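Local coordinates for protein (atp-binding domain of protein MJ0577) (PDB 1MJH) that binds ATP and one manganese ion per subunit, and forms a homodimer of the universal stress protein family, at residues M4-A18 with E119-N133. Residues are numbered along the deposited sequence; the frame is centred on the assembly and turned at random.
Sequences MYKKILYPTDFSETA and EGVDIIIMGSHGKTN. With ATP (adenosine-5'-triphosphate), chain F.
Lys7 and Asp122 grip each other beside the beginning of strand 7-11. Asp122 OD2 takes Lys7 N on its anti lone pair at 2.9 Å, while Asp122 N returns a bond to Lys7 O. The Lys7 chain leaves CG anti to the backbone N (chi1 -171°), crosses Val121 at about a right angle and bends at chi3, bringing NZ within 2.9 Å of Glu119 O, in the carbonyl plane. Further along, Leu9 N reaches Ile123 O (174° at the hydrogen) and Leu9 O receives Ile125 N.

At the C-terminal ends of the strands the two segments turn around ATP. Pro11 O accepts from the ribose O2' at 2.7 Å, and His129 O from O3'; loop 127-133 offers the phosphates backbone N-H groups, Thr132 N to O2B and Asn133 N to O1B. Asp13 OD1 accepts from Ser15 N and Ser15 OG on one face of the carboxylate; OD2 bonds weakly to Lys131 N. With an alanine there, Ser15 N and OG would probably lose their shared acceptor and Lys131 N its weak bond, leaving the turn beside the nucleotide less fixed, though Ala18 N would still hold Ser15 OG.

Ile8 CG1 lies alongside Ile123 CG2 (3.8 Å); on the other face Leu9 CB touches Val121 CG1. Strand 7-11 is the middle one of a parallel sheet of order 3-2-1-4-5, Rossmann-like as in the HUP clan: 35-43 flanks it on one side and 123-127 on the other, with 154-157 beyond. Helix 108-118 packs on Leu9 and Ile124, and Val25 of helix 16-27 on Tyr10 and Ile125.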
ATOM      1  N   MET B   4      -7.405  -7.141  10.891  1.00 33.44           N
ATOM      2  CA  MET B   4      -8.347  -7.956  10.139  1.00 35.02           C
ATOM      3  C   MET B   4      -8.862  -7.055   9.013  1.00 35.70           C
ATOM      4  O   MET B   4      -9.093  -5.887   9.321  1.00 37.73           O
ATOM      5  CB  MET B   4      -9.534  -8.400  11.024  1.00 41.14           C
ATOM      6  CG  MET B   4     -10.466  -9.327  10.240  1.00 52.61           C
ATOM      7  SD  MET B   4     -11.577 -10.275  11.295  1.00 58.58           S
ATOM      8  CE  MET B   4     -12.554  -8.945  11.991  1.00 54.45           C
ATOM      9  N   TYR B   5      -8.933  -7.510   7.776  1.00 30.42           N
ATOM     10  CA  TYR B   5      -9.373  -6.610   6.718  1.00 26.26           C
ATOM     11  C   TYR B   5     -10.859  -6.854   6.477  1.00 31.38           C
ATOM     12  O   TYR B   5     -11.239  -7.666   5.633  1.00 35.45           O
ATOM     13  CB  TYR B   5      -8.562  -6.881   5.445  1.00 27.72           C
ATOM     14  CG  TYR B   5      -7.063  -6.712   5.652  1.00 22.39           C
ATOM     15  CD1 TYR B   5      -6.471  -5.525   6.035  1.00 25.98           C
ATOM     16  CD2 TYR B   5      -6.272  -7.849   5.480  1.00 26.34           C
ATOM     17  CE1 TYR B   5      -5.097  -5.449   6.236  1.00 26.75           C
ATOM     18  CE2 TYR B   5      -4.901  -7.781   5.669  1.00 25.61           C
ATOM     19  CZ  TYR B   5      -4.337  -6.579   6.040  1.00 24.55           C
ATOM     20  OH  TYR B   5      -2.977  -6.505   6.239  1.00 23.67           O
ATOM     21  N   LYS B   6     -11.704  -6.357   7.375  1.00 26.71           N
ATOM     22  CA  LYS B   6     -13.146  -6.535   7.234  1.00 26.68           C
ATOM     23  C   LYS B   6     -13.768  -5.447   6.384  1.00 24.83           C
ATOM     24  O   LYS B   6     -14.695  -5.770   5.648  1.00 28.02           O
ATOM     25  CB  LYS B   6     -13.761  -6.494   8.664  1.00 27.60           C
ATOM     26  CG  LYS B   6     -15.260  -6.759   8.623  1.00 36.43           C
ATOM     27  CD  LYS B   6     -15.839  -7.157   9.974  1.00 40.92           C
ATOM     28  CE  LYS B   6     -17.266  -7.661   9.806  1.00 49.28           C
ATOM     29  NZ  LYS B   6     -17.654  -8.613  10.886  1.00 53.48           N
ATOM     30  N   LYS B   7     -13.274  -4.207   6.474  1.00 23.39           N
ATOM     31  CA  LYS B   7     -13.869  -3.104   5.733  1.00 21.67           C
ATOM     32  C   LYS B   7     -12.814  -2.385   4.912  1.00 20.96           C
ATOM     33  O   LYS B   7     -11.736  -2.004   5.413  1.00 22.01           O
ATOM     34  CB  LYS B   7     -14.536  -2.134   6.736  1.00 25.84           C
ATOM     35  CG  LYS B   7     -15.362  -1.060   6.031  1.00 30.47           C
ATOM     36  CD  LYS B   7     -15.864  -0.043   7.071  1.00 30.93           C
ATOM     37  CE  LYS B   7     -16.833  -0.746   8.030  1.00 35.33           C
ATOM     38  NZ  LYS B   7     -17.709   0.320   8.634  1.00 41.27           N
ATOM     39  N   ILE B   8     -13.017  -2.339   3.595  1.00 19.44           N
ATOM     40  CA  ILE B   8     -12.064  -1.720   2.663  1.00 20.96           C
ATOM     41  C   ILE B   8     -12.602  -0.421   2.069  1.00 22.70           C
ATOM     42  O   ILE B   8     -13.789  -0.357   1.662  1.00 23.78           O
ATOM     43  CB  ILE B   8     -11.890  -2.724   1.473  1.00 21.31           C
ATOM     44  CG1 ILE B   8     -11.276  -4.008   1.969  1.00 21.64           C
ATOM     45  CG2 ILE B   8     -11.040  -2.120   0.352  1.00 21.96           C
ATOM     46  CD1 ILE B   8     -11.512  -5.213   1.030  1.00 25.01           C
ATOM     47  N   LEU B   9     -11.731   0.574   1.930  1.00 21.30           N
ATOM     48  CA  LEU B   9     -12.108   1.791   1.192  1.00 20.76           C
ATOM     49  C   LEU B   9     -11.524   1.641  -0.213  1.00 20.85           C
ATOM     50  O   LEU B   9     -10.305   1.427  -0.310  1.00 22.84           O
ATOM     51  CB  LEU B   9     -11.598   3.116   1.766  1.00 20.23           C
ATOM     52  CG  LEU B   9     -11.839   4.408   0.969  1.00 20.22           C
ATOM     53  CD1 LEU B   9     -13.359   4.652   0.787  1.00 26.15           C
ATOM     54  CD2 LEU B   9     -11.240   5.648   1.628  1.00 18.78           C
ATOM     55  N   TYR B  10     -12.343   1.755  -1.271  1.00 19.35           N
ATOM     56  CA  TYR B  10     -11.837   1.639  -2.622  1.00 20.66           C
ATOM     57  C   TYR B  10     -12.272   2.898  -3.361  1.00 19.37           C
ATOM     58  O   TYR B  10     -13.448   3.045  -3.758  1.00 20.56           O
ATOM     59  CB  TYR B  10     -12.411   0.390  -3.348  1.00 19.84           C
ATOM     60  CG  TYR B  10     -12.181   0.383  -4.833  1.00 20.34           C
ATOM     61  CD1 TYR B  10     -10.896   0.613  -5.347  1.00 18.64           C
ATOM     62  CD2 TYR B  10     -13.215   0.152  -5.734  1.00 21.53           C
ATOM     63  CE1 TYR B  10     -10.667   0.601  -6.710  1.00 20.39           C
ATOM     64  CE2 TYR B  10     -12.983   0.143  -7.103  1.00 22.79           C
ATOM     65  CZ  TYR B  10     -11.723   0.371  -7.573  1.00 21.65           C
ATOM     66  OH  TYR B  10     -11.457   0.384  -8.942  1.00 22.85           O
ATOM     67  N   PRO B  11     -11.408   3.889  -3.404  1.00 17.80           N
ATOM     68  CA  PRO B  11     -11.692   5.140  -4.093  1.00 18.57           C
ATOM     69  C   PRO B  11     -11.313   4.973  -5.569  1.00 18.93           C
ATOM     70  O   PRO B  11     -10.206   4.542  -5.872  1.00 20.28           O
ATOM     71  CB  PRO B  11     -10.748   6.132  -3.423  1.00 24.03           C
ATOM     72  CG  PRO B  11      -9.574   5.335  -2.914  1.00 19.94           C
ATOM     73  CD  PRO B  11     -10.045   3.908  -2.800  1.00 20.14           C
ATOM     74  N   THR B  12     -12.269   5.269  -6.446  1.00 20.05           N
ATOM     75  CA  THR B  12     -11.978   5.104  -7.871  1.00 20.07           C
ATOM     76  C   THR B  12     -12.263   6.363  -8.660  1.00 21.78           C
ATOM     77  O   THR B  12     -13.234   7.074  -8.358  1.00 21.90           O
ATOM     78  CB  THR B  12     -12.834   3.932  -8.451  1.00 21.03           C
ATOM     79  OG1 THR B  12     -12.537   3.901  -9.853  1.00 22.37           O
ATOM     80  CG2 THR B  12     -14.326   4.167  -8.303  1.00 19.65           C
ATOM     81  N   ASP B  13     -11.417   6.673  -9.634  1.00 17.46           N
ATOM     82  CA  ASP B  13     -11.620   7.756 -10.573  1.00 22.09           C
ATOM     83  C   ASP B  13     -11.959   7.185 -11.948  1.00 21.58           C
ATOM     84  O   ASP B  13     -11.946   7.913 -12.944  1.00 21.40           O
ATOM     85  CB  ASP B  13     -10.319   8.610 -10.668  1.00 18.89           C
ATOM     86  CG  ASP B  13      -9.120   7.754 -11.043  1.00 21.00           C
ATOM     87  OD1 ASP B  13      -9.290   6.517 -11.209  1.00 21.50           O
ATOM     88  OD2 ASP B  13      -7.975   8.274 -11.121  1.00 21.48           O
ATOM     89  N   PHE B  14     -12.309   5.908 -11.992  1.00 21.15           N
ATOM     90  CA  PHE B  14     -12.672   5.198 -13.234  1.00 24.21           C
ATOM     91  C   PHE B  14     -11.520   5.120 -14.213  1.00 24.29           C
ATOM     92  O   PHE B  14     -11.748   4.837 -15.422  1.00 23.79           O
ATOM     93  CB  PHE B  14     -13.955   5.729 -13.912  1.00 29.80           C
ATOM     94  CG  PHE B  14     -15.027   6.040 -12.881  1.00 23.70           C
ATOM     95  CD1 PHE B  14     -15.510   5.045 -12.062  1.00 24.01           C
ATOM     96  CD2 PHE B  14     -15.484   7.333 -12.706  1.00 26.25           C
ATOM     97  CE1 PHE B  14     -16.467   5.281 -11.079  1.00 24.17           C
ATOM     98  CE2 PHE B  14     -16.432   7.612 -11.726  1.00 23.61           C
ATOM     99  CZ  PHE B  14     -16.908   6.570 -10.939  1.00 20.92           C
ATOM    100  N   SER B  15     -10.282   5.217 -13.722  1.00 20.15           N
ATOM    101  CA  SER B  15      -9.118   5.144 -14.623  1.00 21.16           C
ATOM    102  C   SER B  15      -8.669   3.707 -14.852  1.00 20.93           C
ATOM    103  O   SER B  15      -9.110   2.791 -14.165  1.00 20.45           O
ATOM    104  CB  SER B  15      -7.926   5.901 -14.028  1.00 23.94           C
ATOM    105  OG  SER B  15      -7.538   5.268 -12.793  1.00 19.58           O
ATOM    106  N   GLU B  16      -7.856   3.482 -15.900  1.00 20.02           N
ATOM    107  CA  GLU B  16      -7.340   2.131 -16.109  1.00 22.24           C
ATOM    108  C   GLU B  16      -6.624   1.604 -14.873  1.00 20.29           C
ATOM    109  O   GLU B  16      -6.700   0.417 -14.557  1.00 21.27           O
ATOM    110  CB  GLU B  16      -6.375   2.204 -17.281  1.00 25.66           C
ATOM    111  CG  GLU B  16      -5.402   1.095 -17.556  1.00 35.07           C
ATOM    112  CD  GLU B  16      -4.484   1.583 -18.695  1.00 40.45           C
ATOM    113  OE1 GLU B  16      -5.048   1.435 -19.813  1.00 30.14           O
ATOM    114  OE2 GLU B  16      -3.360   2.087 -18.440  1.00 33.39           O
ATOM    115  N   THR B  17      -5.792   2.464 -14.239  1.00 18.99           N
ATOM    116  CA  THR B  17      -5.071   1.950 -13.057  1.00 17.43           C
ATOM    117  C   THR B  17      -6.034   1.656 -11.903  1.00 18.74           C
ATOM    118  O   THR B  17      -5.870   0.638 -11.233  1.00 19.74           O
ATOM    119  CB  THR B  17      -4.022   2.996 -12.589  1.00 18.96           C
ATOM    120  OG1 THR B  17      -3.122   3.257 -13.707  1.00 21.27           O
ATOM    121  CG2 THR B  17      -3.123   2.363 -11.547  1.00 17.11           C
ATOM    122  N   ALA B  18      -7.043   2.474 -11.685  1.00 18.06           N
ATOM    123  CA  ALA B  18      -8.028   2.154 -10.628  1.00 18.36           C
ATOM    124  C   ALA B  18      -8.686   0.809 -10.943  1.00 19.30           C
ATOM    125  O   ALA B  18      -9.130   0.064 -10.060  1.00 22.26           O
ATOM    126  CB  ALA B  18      -9.062   3.289 -10.496  1.00 20.27           C
ATOM    127  N   GLU B 119     -15.679   6.151   8.130  1.00 25.73           N
ATOM    128  CA  GLU B 119     -16.198   4.794   7.993  1.00 25.51           C
ATOM    129  C   GLU B 119     -15.462   3.731   8.786  1.00 24.97           C
ATOM    130  O   GLU B 119     -15.782   2.535   8.841  1.00 27.54           O
ATOM    131  CB  GLU B 119     -16.301   4.438   6.476  1.00 25.17           C
ATOM    132  CG  GLU B 119     -17.182   5.432   5.699  1.00 25.06           C
ATOM    133  CD  GLU B 119     -18.683   5.191   5.884  1.00 32.27           C
ATOM    134  OE1 GLU B 119     -19.091   4.156   6.411  1.00 34.19           O
ATOM    135  OE2 GLU B 119     -19.462   6.057   5.478  1.00 37.65           O
ATOM    136  N   GLY B 120     -14.336   4.022   9.452  1.00 25.30           N
ATOM    137  CA  GLY B 120     -13.551   3.066  10.206  1.00 24.21           C
ATOM    138  C   GLY B 120     -13.002   1.911   9.373  1.00 26.07           C
ATOM    139  O   GLY B 120     -13.021   0.739   9.774  1.00 24.63           O
ATOM    140  N   VAL B 121     -12.441   2.242   8.204  1.00 24.24           N
ATOM    141  CA  VAL B 121     -11.948   1.136   7.366  1.00 23.35           C
ATOM    142  C   VAL B 121     -10.663   0.535   7.901  1.00 22.80           C
ATOM    143  O   VAL B 121      -9.940   1.238   8.594  1.00 24.35           O
ATOM    144  CB  VAL B 121     -11.813   1.582   5.892  1.00 19.91           C
ATOM    145  CG1 VAL B 121     -13.082   2.288   5.420  1.00 19.15           C
ATOM    146  CG2 VAL B 121     -10.615   2.476   5.651  1.00 22.74           C
ATOM    147  N   ASP B 122     -10.327  -0.667   7.502  1.00 21.99           N
ATOM    148  CA  ASP B 122      -9.108  -1.399   7.820  1.00 19.82           C
ATOM    149  C   ASP B 122      -7.983  -1.190   6.776  1.00 23.05           C
ATOM    150  O   ASP B 122      -6.830  -1.474   7.112  1.00 23.17           O
ATOM    151  CB  ASP B 122      -9.454  -2.886   7.901  1.00 22.91           C
ATOM    152  CG  ASP B 122     -10.479  -3.163   9.016  1.00 28.93           C
ATOM    153  OD1 ASP B 122     -10.096  -2.914  10.187  1.00 26.85           O
ATOM    154  OD2 ASP B 122     -11.632  -3.598   8.775  1.00 24.08           O
ATOM    155  N   ILE B 123      -8.340  -0.675   5.605  1.00 19.72           N
ATOM    156  CA  ILE B 123      -7.298  -0.551   4.562  1.00 19.87           C
ATOM    157  C   ILE B 123      -7.902   0.282   3.443  1.00 20.72           C
ATOM    158  O   ILE B 123      -9.136   0.265   3.265  1.00 19.53           O
ATOM    159  CB  ILE B 123      -6.883  -1.941   4.074  1.00 18.60           C
ATOM    160  CG1 ILE B 123      -5.788  -1.796   2.996  1.00 20.38           C
ATOM    161  CG2 ILE B 123      -8.059  -2.761   3.512  1.00 20.08           C
ATOM    162  CD1 ILE B 123      -5.162  -3.165   2.670  1.00 22.73           C
ATOM    163  N   ILE B 124      -7.078   1.028   2.741  1.00 17.71           N
ATOM    164  CA  ILE B 124      -7.479   1.735   1.540  1.00 17.72           C
ATOM    165  C   ILE B 124      -6.777   1.033   0.367  1.00 18.98           C
ATOM    166  O   ILE B 124      -5.560   0.852   0.476  1.00 20.45           O
ATOM    167  CB  ILE B 124      -6.979   3.193   1.570  1.00 18.31           C
ATOM    168  CG1 ILE B 124      -7.564   3.867   2.876  1.00 19.59           C
ATOM    169  CG2 ILE B 124      -7.585   3.889   0.371  1.00 21.20           C
ATOM    170  CD1 ILE B 124      -7.115   5.294   2.982  1.00 19.84           C
ATOM    171  N   ILE B 125      -7.502   0.609  -0.658  1.00 17.78           N
ATOM    172  CA  ILE B 125      -6.842  -0.064  -1.823  1.00 17.43           C
ATOM    173  C   ILE B 125      -7.032   0.878  -3.035  1.00 19.07           C
ATOM    174  O   ILE B 125      -8.164   1.189  -3.408  1.00 18.36           O
ATOM    175  CB  ILE B 125      -7.498  -1.426  -2.052  1.00 17.44           C
ATOM    176  CG1 ILE B 125      -7.199  -2.381  -0.880  1.00 16.61           C
ATOM    177  CG2 ILE B 125      -6.890  -2.037  -3.344  1.00 16.34           C
ATOM    178  CD1 ILE B 125      -7.810  -3.777  -1.040  1.00 16.65           C
ATOM    179  N   MET B 126      -5.950   1.365  -3.645  1.00 17.21           N
ATOM    180  CA  MET B 126      -6.094   2.421  -4.690  1.00 16.48           C
ATOM    181  C   MET B 126      -5.018   2.242  -5.746  1.00 18.33           C
ATOM    182  O   MET B 126      -4.019   1.566  -5.473  1.00 17.90           O
ATOM    183  CB  MET B 126      -6.125   3.859  -4.057  1.00 15.63           C
ATOM    184  CG  MET B 126      -4.746   4.258  -3.428  1.00 19.17           C
ATOM    185  SD  MET B 126      -4.868   5.729  -2.229  1.00  6.53           S
ATOM    186  CE  MET B 126      -5.574   6.894  -3.416  1.00 22.81           C
ATOM    187  N   GLY B 127      -5.197   2.935  -6.894  1.00 16.82           N
ATOM    188  CA  GLY B 127      -4.123   2.833  -7.900  1.00 18.61           C
ATOM    189  C   GLY B 127      -2.985   3.783  -7.570  1.00 18.78           C
ATOM    190  O   GLY B 127      -3.114   4.739  -6.800  1.00 17.38           O
ATOM    191  N   SER B 128      -1.812   3.518  -8.210  1.00 16.30           N
ATOM    192  CA  SER B 128      -0.693   4.452  -8.107  1.00 18.11           C
ATOM    193  C   SER B 128      -0.911   5.703  -8.965  1.00 18.49           C
ATOM    194  O   SER B 128      -0.335   6.773  -8.702  1.00 19.57           O
ATOM    195  CB  SER B 128       0.603   3.789  -8.561  1.00 19.43           C
ATOM    196  OG  SER B 128       0.494   3.408  -9.938  1.00 19.18           O
ATOM    197  N   HIS B 129      -1.702   5.571 -10.042  1.00 16.80           N
ATOM    198  CA  HIS B 129      -1.964   6.639 -11.001  1.00 18.54           C
ATOM    199  C   HIS B 129      -3.437   6.576 -11.395  1.00 19.96           C
ATOM    200  O   HIS B 129      -4.163   5.734 -10.894  1.00 20.30           O
ATOM    201  CB  HIS B 129      -1.109   6.460 -12.306  1.00 18.60           C
ATOM    202  CG  HIS B 129       0.376   6.543 -12.068  1.00 17.68           C
ATOM    203  ND1 HIS B 129       1.150   5.588 -11.451  1.00 17.67           N
ATOM    204  CD2 HIS B 129       1.233   7.557 -12.409  1.00 20.66           C
ATOM    205  CE1 HIS B 129       2.403   6.003 -11.403  1.00 18.62           C
ATOM    206  NE2 HIS B 129       2.493   7.219 -11.986  1.00 18.50           N
ATOM    207  N   GLY B 130      -3.842   7.557 -12.195  1.00 18.93           N
ATOM    208  CA  GLY B 130      -5.264   7.772 -12.397  1.00 18.19           C
ATOM    209  C   GLY B 130      -5.545   8.306 -13.788  1.00 19.89           C
ATOM    210  O   GLY B 130      -4.948   7.755 -14.716  1.00 19.55           O
ATOM    211  N   LYS B 131      -6.462   9.261 -13.868  1.00 21.58           N
ATOM    212  CA  LYS B 131      -6.825   9.719 -15.240  1.00 23.67           C
ATOM    213  C   LYS B 131      -5.715  10.517 -15.902  1.00 25.34           C
ATOM    214  O   LYS B 131      -5.681  10.494 -17.143  1.00 25.48           O
ATOM    215  CB  LYS B 131      -8.106  10.546 -15.137  1.00 21.94           C
ATOM    216  CG  LYS B 131      -9.407   9.830 -14.799  1.00 22.73           C
ATOM    217  CD  LYS B 131      -9.809   8.938 -15.993  1.00 29.44           C
ATOM    218  CE  LYS B 131     -11.253   8.508 -15.866  1.00 33.33           C
ATOM    219  NZ  LYS B 131     -11.733   7.946 -17.170  1.00 43.06           N
ATOM    220  N   THR B 132      -4.776  11.179 -15.206  1.00 20.55           N
ATOM    221  CA  THR B 132      -3.686  11.849 -15.903  1.00 22.22           C
ATOM    222  C   THR B 132      -2.672  10.868 -16.437  1.00 26.37           C
ATOM    223  O   THR B 132      -2.344  10.799 -17.637  1.00 25.29           O
ATOM    224  CB  THR B 132      -3.001  12.844 -14.930  1.00 25.76           C
ATOM    225  OG1 THR B 132      -4.052  13.664 -14.364  1.00 24.30           O
ATOM    226  CG2 THR B 132      -1.953  13.735 -15.563  1.00 25.61           C
ATOM    227  N   ASN B 133      -2.176  10.001 -15.522  1.00 22.20           N
ATOM    228  CA  ASN B 133      -1.176   9.001 -15.867  1.00 20.53           C
ATOM    229  C   ASN B 133      -0.128   9.459 -16.879  1.00 24.22           C
ATOM    230  O   ASN B 133       0.021   8.870 -17.954  1.00 22.91           O
ATOM    231  CB  ASN B 133      -1.851   7.662 -16.232  1.00 18.04           C
ATOM    232  CG  ASN B 133      -0.827   6.545 -16.265  1.00 20.04           C
ATOM    233  OD1 ASN B 133       0.278   6.630 -15.712  1.00 24.15           O
ATOM    234  ND2 ASN B 133      -1.197   5.434 -16.919  1.00 24.17           N
TER
HETATM  235  PG  ATP F3001      -2.754  13.566 -10.876  1.00 20.85           P
HETATM  236  O1G ATP F3001      -1.848  13.939  -9.755  1.00 21.13           O
HETATM  237  O2G ATP F3001      -4.104  13.659 -10.427  1.00 22.89           O
HETATM  238  O3G ATP F3001      -2.528  14.367 -12.088  1.00 24.04           O
HETATM  239  PB  ATP F3001      -3.045  10.735 -11.657  1.00 19.91           P
HETATM  240  O1B ATP F3001      -2.226   9.991 -12.624  1.00 20.64           O
HETATM  241  O2B ATP F3001      -4.371  11.021 -12.213  1.00 18.32           O
HETATM  242  O3B ATP F3001      -2.288  12.040 -11.209  1.00 23.09           O
HETATM  243  PA  ATP F3001      -4.106   9.932  -8.988  1.00 20.61           P
HETATM  244  O1A ATP F3001      -3.237  10.222  -7.874  1.00 19.12           O
HETATM  245  O2A ATP F3001      -5.218  10.793  -9.208  1.00 20.22           O
HETATM  246  O3A ATP F3001      -3.163   9.856 -10.331  1.00 20.12           O
HETATM  247  O5' ATP F3001      -4.733   8.487  -9.057  1.00 18.70           O
HETATM  248  C5' ATP F3001      -4.316   7.541  -8.039  1.00 20.72           C
HETATM  249  C4' ATP F3001      -5.535   6.811  -7.507  1.00 17.11           C
HETATM  250  O4' ATP F3001      -6.303   7.781  -6.689  1.00 18.95           O
HETATM  251  C3' ATP F3001      -6.556   6.319  -8.521  1.00 21.39           C
HETATM  252  O3' ATP F3001      -6.183   5.077  -9.134  1.00 17.06           O
HETATM  253  C2' ATP F3001      -7.813   6.215  -7.622  1.00 20.81           C
HETATM  254  O2' ATP F3001      -7.732   5.004  -6.843  1.00 18.17           O
HETATM  255  C1' ATP F3001      -7.651   7.480  -6.739  1.00 18.06           C
HETATM  256  N9  ATP F3001      -8.406   8.628  -7.221  1.00 18.40           N
HETATM  257  C8  ATP F3001      -7.995   9.667  -7.981  1.00 17.84           C
HETATM  258  N7  ATP F3001      -8.917  10.591  -8.171  1.00 22.13           N
HETATM  259  C5  ATP F3001      -9.981  10.119  -7.560  1.00 17.05           C
HETATM  260  C6  ATP F3001     -11.251  10.656  -7.430  1.00 19.88           C
HETATM  261  N6  ATP F3001     -11.565  11.821  -7.999  1.00 22.55           N
HETATM  262  N1  ATP F3001     -12.134   9.947  -6.735  1.00 22.65           N
HETATM  263  C2  ATP F3001     -11.795   8.759  -6.137  1.00 18.94           C
HETATM  264  N3  ATP F3001     -10.591   8.163  -6.200  1.00 19.61           N
HETATM  265  C4  ATP F3001      -9.767   8.918  -6.962  1.00 17.34           C
HETATM  266  O   HOH W   1      -7.338  -3.901  11.034  1.00 32.50           O
HETATM  267  O   HOH W   2      -7.634  10.746 -11.626  1.00 21.31           O
HETATM  268  O   HOH W   3     -13.628   5.855 -17.363  1.00 47.18           O
HETATM  269  O   HOH W   4      -3.960   4.885 -17.708  1.00 25.60           O
HETATM  270  O   HOH W   5      -4.521   5.062 -15.102  1.00 21.02           O